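Local coordinates for type III effector XopAI (Xanthomonas citri, PDB 6K93), which probably acts inside plant cells as a secreted effector, using a mono-ADP-ribosyltransferase fold that appears to bind arginine-containing peptides, at residues A[262-267]-A[310-315]; A[220-225]-A[247-252]. One frame throughout, in Å; residues are numbered along the deposited sequence.

Interaction 1. Residues A[262-267]-A[310-315]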
loop_
_atom_site.group_PDB
_atom_site.type_symbol
_atom_site.label_atom_id
_atom_site.label_comp_id
_atom_site.label_asym_id
_atom_site.label_seq_id
_atom_site.Cartn_x
_atom_site.Cartn_y
_atom_site.Cartn_z
ATOM N N VAL A 262 -19.271 -1.562 4.895
ATOM C CA VAL A 262 -18.840 -2.680 4.075
ATOM C C VAL A 262 -17.817 -3.467 4.880
ATOM O O VAL A 262 -16.887 -2.888 5.450
ATOM C CB VAL A 262 -18.216 -2.222 2.752
ATOM C CG1 VAL A 262 -17.827 -3.428 1.907
ATOM C CG2 VAL A 262 -19.201 -1.365 1.975
ATOM N N GLU A 263 -17.997 -4.765 4.945
ATOM C CA GLU A 263 -17.026 -5.647 5.576
ATOM C C GLU A 263 -16.551 -6.666 4.563
ATOM O O GLU A 263 -17.279 -7.021 3.636
ATOM C CB GLU A 263 -17.592 -6.389 6.779
ATOM C CG GLU A 263 -17.874 -5.473 7.944
ATOM C CD GLU A 263 -18.582 -6.163 9.102
ATOM O OE1 GLU A 263 -18.935 -7.367 9.001
ATOM O OE2 GLU A 263 -18.776 -5.491 10.138
ATOM N N TRP A 264 -15.331 -7.162 4.763
ATOM C CA TRP A 264 -14.826 -8.256 3.965
ATOM C C TRP A 264 -14.262 -9.353 4.856
ATOM O O TRP A 264 -13.653 -9.077 5.887
ATOM C CB TRP A 264 -13.672 -7.862 3.058
ATOM C CG TRP A 264 -13.813 -6.923 1.929
ATOM C CD1 TRP A 264 -13.654 -7.254 0.625
ATOM C CD2 TRP A 264 -13.959 -5.490 1.970
ATOM N NE1 TRP A 264 -13.726 -6.131 -0.168
ATOM C CE2 TRP A 264 -13.917 -5.037 0.632
ATOM C CE3 TRP A 264 -14.131 -4.553 2.992
ATOM C CZ2 TRP A 264 -14.038 -3.686 0.288
ATOM C CZ3 TRP A 264 -14.277 -3.212 2.649
ATOM C CH2 TRP A 264 -14.219 -2.792 1.315
ATOM N N GLU A 265 -14.401 -10.590 4.395
ATOM C CA GLU A 265 -13.626 -11.727 4.871
ATOM C C GLU A 265 -12.859 -12.236 3.670
ATOM O O GLU A 265 -13.478 -12.729 2.726
ATOM C CB GLU A 265 -14.500 -12.842 5.443
ATOM C CG GLU A 265 -15.211 -12.479 6.714
ATOM C CD GLU A 265 -15.833 -13.716 7.438
ATOM O OE1 GLU A 265 -16.704 -13.479 8.242
ATOM O OE2 GLU A 265 -15.420 -14.830 7.131
ATOM N N SER A 266 -11.545 -12.057 3.659
ATOM C CA SER A 266 -10.714 -12.420 2.515
ATOM C C SER A 266 -9.733 -13.521 2.887
ATOM O O SER A 266 -8.963 -13.393 3.853
ATOM C CB SER A 266 -9.915 -11.233 1.986
ATOM O OG SER A 266 -10.720 -10.085 1.733
ATOM N N ASN A 267 -9.733 -14.588 2.098
ATOM C CA ASN A 267 -8.763 -15.648 2.313
ATOM C C ASN A 267 -7.453 -15.255 1.672
ATOM O O ASN A 267 -7.381 -15.078 0.459
ATOM C CB ASN A 267 -9.279 -16.968 1.755
ATOM C CG ASN A 267 -10.430 -17.498 2.554
ATOM O OD1 ASN A 267 -10.296 -17.763 3.746
ATOM N ND2 ASN A 267 -11.582 -17.609 1.919
ATOM N N ILE A 310 -18.504 -8.912 1.938
ATOM C CA ILE A 310 -17.884 -9.564 0.795
ATOM C C ILE A 310 -17.017 -10.707 1.286
ATOM O O ILE A 310 -16.138 -10.499 2.121
ATOM C CB ILE A 310 -17.040 -8.557 -0.002
ATOM C CG1 ILE A 310 -17.916 -7.397 -0.482
ATOM C CG2 ILE A 310 -16.303 -9.247 -1.144
ATOM C CD1 ILE A 310 -17.129 -6.162 -0.797
ATOM N N TYR A 311 -17.255 -11.902 0.764
ATOM C CA TYR A 311 -16.414 -13.064 1.010
ATOM C C TYR A 311 -15.615 -13.342 -0.251
ATOM O O TYR A 311 -16.195 -13.511 -1.322
ATOM C CB TYR A 311 -17.255 -14.281 1.373
ATOM C CG TYR A 311 -18.088 -14.104 2.621
ATOM C CD1 TYR A 311 -19.278 -13.398 2.594
ATOM C CD2 TYR A 311 -17.676 -14.642 3.832
ATOM C CE1 TYR A 311 -20.042 -13.235 3.721
ATOM C CE2 TYR A 311 -18.438 -14.491 4.962
ATOM C CZ TYR A 311 -19.617 -13.790 4.907
ATOM O OH TYR A 311 -20.385 -13.651 6.038
ATOM N N GLN A 312 -14.298 -13.313 -0.146
ATOM C CA GLN A 312 -13.479 -13.515 -1.329
ATOM C C GLN A 312 -12.227 -14.275 -0.951
ATOM O O GLN A 312 -11.830 -14.317 0.215
ATOM C CB GLN A 312 -13.121 -12.186 -1.997
ATOM C CG GLN A 312 -12.342 -11.253 -1.114
ATOM C CD GLN A 312 -12.011 -9.927 -1.762
ATOM O OE1 GLN A 312 -12.459 -9.631 -2.881
ATOM N NE2 GLN A 312 -11.243 -9.113 -1.062
ATOM N N SER A 313 -11.622 -14.885 -1.962
ATOM C CA SER A 313 -10.432 -15.710 -1.802
ATOM C C SER A 313 -9.353 -15.283 -2.775
ATOM O O SER A 313 -9.593 -15.244 -3.982
ATOM C CB SER A 313 -10.761 -17.194 -2.029
ATOM O OG SER A 313 -11.667 -17.650 -1.044
ATOM N N GLN A 314 -8.162 -14.980 -2.256
ATOM C CA GLN A 314 -7.048 -14.641 -3.130
ATOM C C GLN A 314 -6.702 -15.820 -4.026
ATOM O O GLN A 314 -6.665 -16.982 -3.581
ATOM C CB GLN A 314 -5.834 -14.231 -2.314
ATOM C CG GLN A 314 -4.715 -13.715 -3.163
ATOM C CD GLN A 314 -3.461 -13.437 -2.377
ATOM O OE1 GLN A 314 -3.348 -13.786 -1.202
ATOM N NE2 GLN A 314 -2.507 -12.781 -3.027
ATOM N N ILE A 315 -6.448 -15.503 -5.294
ATOM C CA ILE A 315 -6.033 -16.494 -6.272
ATOM C C ILE A 315 -4.743 -16.052 -6.933
ATOM O O ILE A 315 -4.354 -14.875 -6.903
ATOM C CB ILE A 315 -7.126 -16.771 -7.326
ATOM C CG1 ILE A 315 -7.542 -15.500 -8.038
ATOM C CG2 ILE A 315 -8.345 -17.425 -6.669
ATOM C CD1 ILE A 315 -8.584 -15.744 -9.146
#
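Ile310 CD1 sits over one face of the Trp264 indole, in a CH-pi contact 3.8 Å from the centroid of the five-membered ring. Val262 CG1 covers the same face nearer the six-membered ring and also touches Ile310 CD1. Gln312 NE2 approaches Trp264 CD1 obliquely, with the amide and ring planes 44° apart. Phe247 and Tyr235 make edge-to-face contacts with this indole. On the sheet face opposite Trp264 and Ile310, the Glu265 carboxylate lies beside the Tyr311 ring, its CD 3.7 Å from Tyr311 CE2. Its charge is paired with Lys309, while the Tyr311 hydroxyl bonds Glu300.

Gln312 CG lies between the backbone N and carbonyl carbon (chi1 60°), and the chain then runs out extended. This brings NE2 to Ser266 OG at 3.0 Å, with the hydroxyl oxygen in the amide plane. Asn267 ND2 likewise donates to Ser313 OG at 3.0 Å, and Asn267 OD1 bonds Thr219.

Five backbone bonds join the strands, from Ile310 N to Glu263 O (2.8 Å) through Gln314 N to Asn267 O (2.8 Å). The arrangement is a parallel strand pair within the mixed sheet of the mono-ADP-ribosyltransferase fold.

Interaction 2. Residues A[220-225]-A[247-252]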
loop_
_atom_site.group_PDB
_atom_site.type_symbol
_atom_site.label_atom_id
_atom_site.label_comp_id
_atom_site.label_asym_id
_atom_site.label_seq_id
_atom_site.Cartn_x
_atom_site.Cartn_y
_atom_site.Cartn_z
ATOM N N VAL A 220 -8.611 -12.909 6.525
ATOM C CA VAL A 220 -8.291 -11.594 7.064
ATOM C C VAL A 220 -9.509 -10.682 6.908
ATOM O O VAL A 220 -10.338 -10.867 6.015
ATOM C CB VAL A 220 -7.023 -10.966 6.431
ATOM C CG1 VAL A 220 -5.791 -11.811 6.762
ATOM C CG2 VAL A 220 -7.162 -10.810 4.910
ATOM N N PHE A 221 -9.608 -9.693 7.799
ATOM C CA PHE A 221 -10.833 -8.946 8.020
ATOM C C PHE A 221 -10.618 -7.472 7.721
ATOM O O PHE A 221 -9.605 -6.891 8.118
ATOM C CB PHE A 221 -11.298 -9.167 9.478
ATOM C CG PHE A 221 -11.459 -10.615 9.828
ATOM C CD1 PHE A 221 -12.606 -11.280 9.497
ATOM C CD2 PHE A 221 -10.411 -11.303 10.418
ATOM C CE1 PHE A 221 -12.719 -12.643 9.780
ATOM C CE2 PHE A 221 -10.533 -12.660 10.710
ATOM C CZ PHE A 221 -11.674 -13.296 10.369
ATOM N N THR A 222 -11.598 -6.886 7.043
ATOM C CA THR A 222 -11.576 -5.487 6.670
ATOM C C THR A 222 -12.952 -4.872 6.861
ATOM O O THR A 222 -13.976 -5.509 6.622
ATOM C CB THR A 222 -11.186 -5.333 5.183
ATOM O OG1 THR A 222 -9.967 -6.009 4.923
ATOM C CG2 THR A 222 -11.057 -3.855 4.772
ATOM N N GLY A 223 -12.957 -3.604 7.242
ATOM C CA GLY A 223 -14.166 -2.806 7.223
ATOM C C GLY A 223 -13.858 -1.434 6.663
ATOM O O GLY A 223 -12.867 -0.834 7.084
ATOM N N GLU A 224 -14.719 -0.920 5.771
ATOM C CA GLU A 224 -14.551 0.412 5.199
ATOM C C GLU A 224 -15.920 1.037 5.024
ATOM O O GLU A 224 -16.913 0.330 4.881
ATOM C CB GLU A 224 -13.827 0.362 3.840
ATOM C CG GLU A 224 -12.405 -0.137 3.866
ATOM C CD GLU A 224 -11.707 0.053 2.574
ATOM O OE1 GLU A 224 -11.921 1.109 1.926
ATOM O OE2 GLU A 224 -10.875 -0.806 2.197
ATOM N N ASP A 225 -15.966 2.356 4.994
ATOM C CA ASP A 225 -17.252 3.030 4.776
ATOM C C ASP A 225 -17.365 3.442 3.308
ATOM O O ASP A 225 -17.260 4.611 2.943
ATOM C CB ASP A 225 -17.426 4.235 5.680
ATOM C CG ASP A 225 -17.873 3.875 7.071
ATOM O OD1 ASP A 225 -18.656 2.870 7.291
ATOM O OD2 ASP A 225 -17.475 4.608 7.964
ATOM N N PHE A 247 -5.086 -2.824 -0.557
ATOM C CA PHE A 247 -6.192 -3.337 0.238
ATOM C C PHE A 247 -5.665 -3.867 1.565
ATOM O O PHE A 247 -4.835 -4.788 1.595
ATOM C CB PHE A 247 -6.904 -4.459 -0.502
ATOM C CG PHE A 247 -8.104 -5.011 0.222
ATOM C CD1 PHE A 247 -9.204 -4.199 0.503
ATOM C CD2 PHE A 247 -8.136 -6.341 0.595
ATOM C CE1 PHE A 247 -10.314 -4.733 1.157
ATOM C CE2 PHE A 247 -9.240 -6.857 1.247
ATOM C CZ PHE A 247 -10.322 -6.063 1.523
ATOM N N ALA A 248 -6.083 -3.243 2.649
ATOM C CA ALA A 248 -5.623 -3.610 3.976
ATOM C C ALA A 248 -6.654 -4.439 4.720
ATOM O O ALA A 248 -7.868 -4.291 4.552
ATOM C CB ALA A 248 -5.291 -2.374 4.805
ATOM N N ALA A 249 -6.141 -5.325 5.555
ATOM C CA ALA A 249 -6.955 -6.194 6.385
ATOM C C ALA A 249 -6.227 -6.469 7.686
ATOM O O ALA A 249 -5.082 -6.103 7.866
ATOM C CB ALA A 249 -7.272 -7.498 5.645
ATOM N N SER A 250 -6.914 -7.131 8.607
ATOM C CA SER A 250 -6.364 -7.502 9.903
ATOM C C SER A 250 -6.452 -9.017 10.082
ATOM O O SER A 250 -7.441 -9.642 9.694
ATOM C CB SER A 250 -7.115 -6.768 11.007
ATOM O OG SER A 250 -6.725 -7.195 12.290
ATOM N N GLU A 251 -5.389 -9.591 10.670
ATOM C CA GLU A 251 -5.405 -11.011 11.009
ATOM C C GLU A 251 -6.443 -11.301 12.077
ATOM O O GLU A 251 -6.955 -12.424 12.168
ATOM C CB GLU A 251 -4.043 -11.445 11.500
ATOM C CG GLU A 251 -2.946 -11.310 10.488
ATOM C CD GLU A 251 -1.572 -11.644 11.060
ATOM O OE1 GLU A 251 -1.512 -12.368 12.053
ATOM O OE2 GLU A 251 -0.591 -11.170 10.484
ATOM N N THR A 252 -6.742 -10.316 12.915
ATOM C CA THR A 252 -7.673 -10.451 14.018
ATOM C C THR A 252 -8.927 -9.641 13.737
ATOM O O THR A 252 -8.882 -8.600 13.067
ATOM C CB THR A 252 -7.006 -9.991 15.326
ATOM O OG1 THR A 252 -6.419 -8.696 15.146
ATOM C CG2 THR A 252 -5.911 -10.954 15.727
HETATM O O HOH W 1 -8.576 -1.724 3.266
#
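Thr222 OG1 donates to Ala248 O at 2.7 Å and brings the side chain of one strand to the backbone of the other. OG1 lies anti to the Thr222 carbonyl carbon (chi1 -54°), which places the hydroxyl against the backbone of 247-250. The same oxygen is 3.4 Å from Phe247 CZ. It also lies close to the methyl group of Ala249. The Val220 CG2 methyl presses on Ala249 CB at 3.4 Å, a tight carbon contact.

Next to this cluster, Phe221 and Ser250 form a single antiparallel hydrogen-bonded pair. Phe221 N donates to Ser250 O at 2.9 Å, and Ser250 N returns a bond to Phe221 O at 2.7 Å. The strands cross at 118°, and the pairing does not extend to a second bridge. The Phe221 ring meets Glu251 O at its edge, with CE2 3.9 Å from that oxygen. Ser250 OG donates to Thr252 O at 2.7 Å, in the carbonyl plane and on a lone pair, a bond within the segment just past the strand end.

A water joins the other end of the contact. It donates to Glu224 OE2 and to Ala248 O.

Farther out, Arg245 forms a salt bridge with Glu224 OE2, and Gln226 bonds OE1. Glu251 is paired with Arg273. Strand 285-288 flanks 247-250 through backbone bonds to Phe247 and Ala249.

The single bridge joins the edge of the mixed sheet to strand 247-250 of the three-stranded sheet, consistent with the two-sheet core of the mono-ADP-ribosyltransferase fold. Where no second backbone bridge forms, Ala248 O still has two donors, Thr222 OG1 and the water.

The centres of interactions 1 and 2 are about 9 Å apart, on the same side of the chain's centre. Along the chain they come in series: 220-225 and 247-252 are followed by 262-267 and then 310-315. Strands 218-224 and 262-268 are antiparallel neighbours in the five-stranded mixed sheet, and 308-315 lies beyond 262-268. Interaction 2 joins the outermost strand 218-224 to strand 247-250, which belongs to a separate three-stranded antiparallel sheet. Backbone bonds Ser266 O to Val220 N and Trp264 N to Thr222 O probably link the two contacts. Together they connect both sheets within the region assigned to the NAD:arginine ADP-ribosyltransferase family.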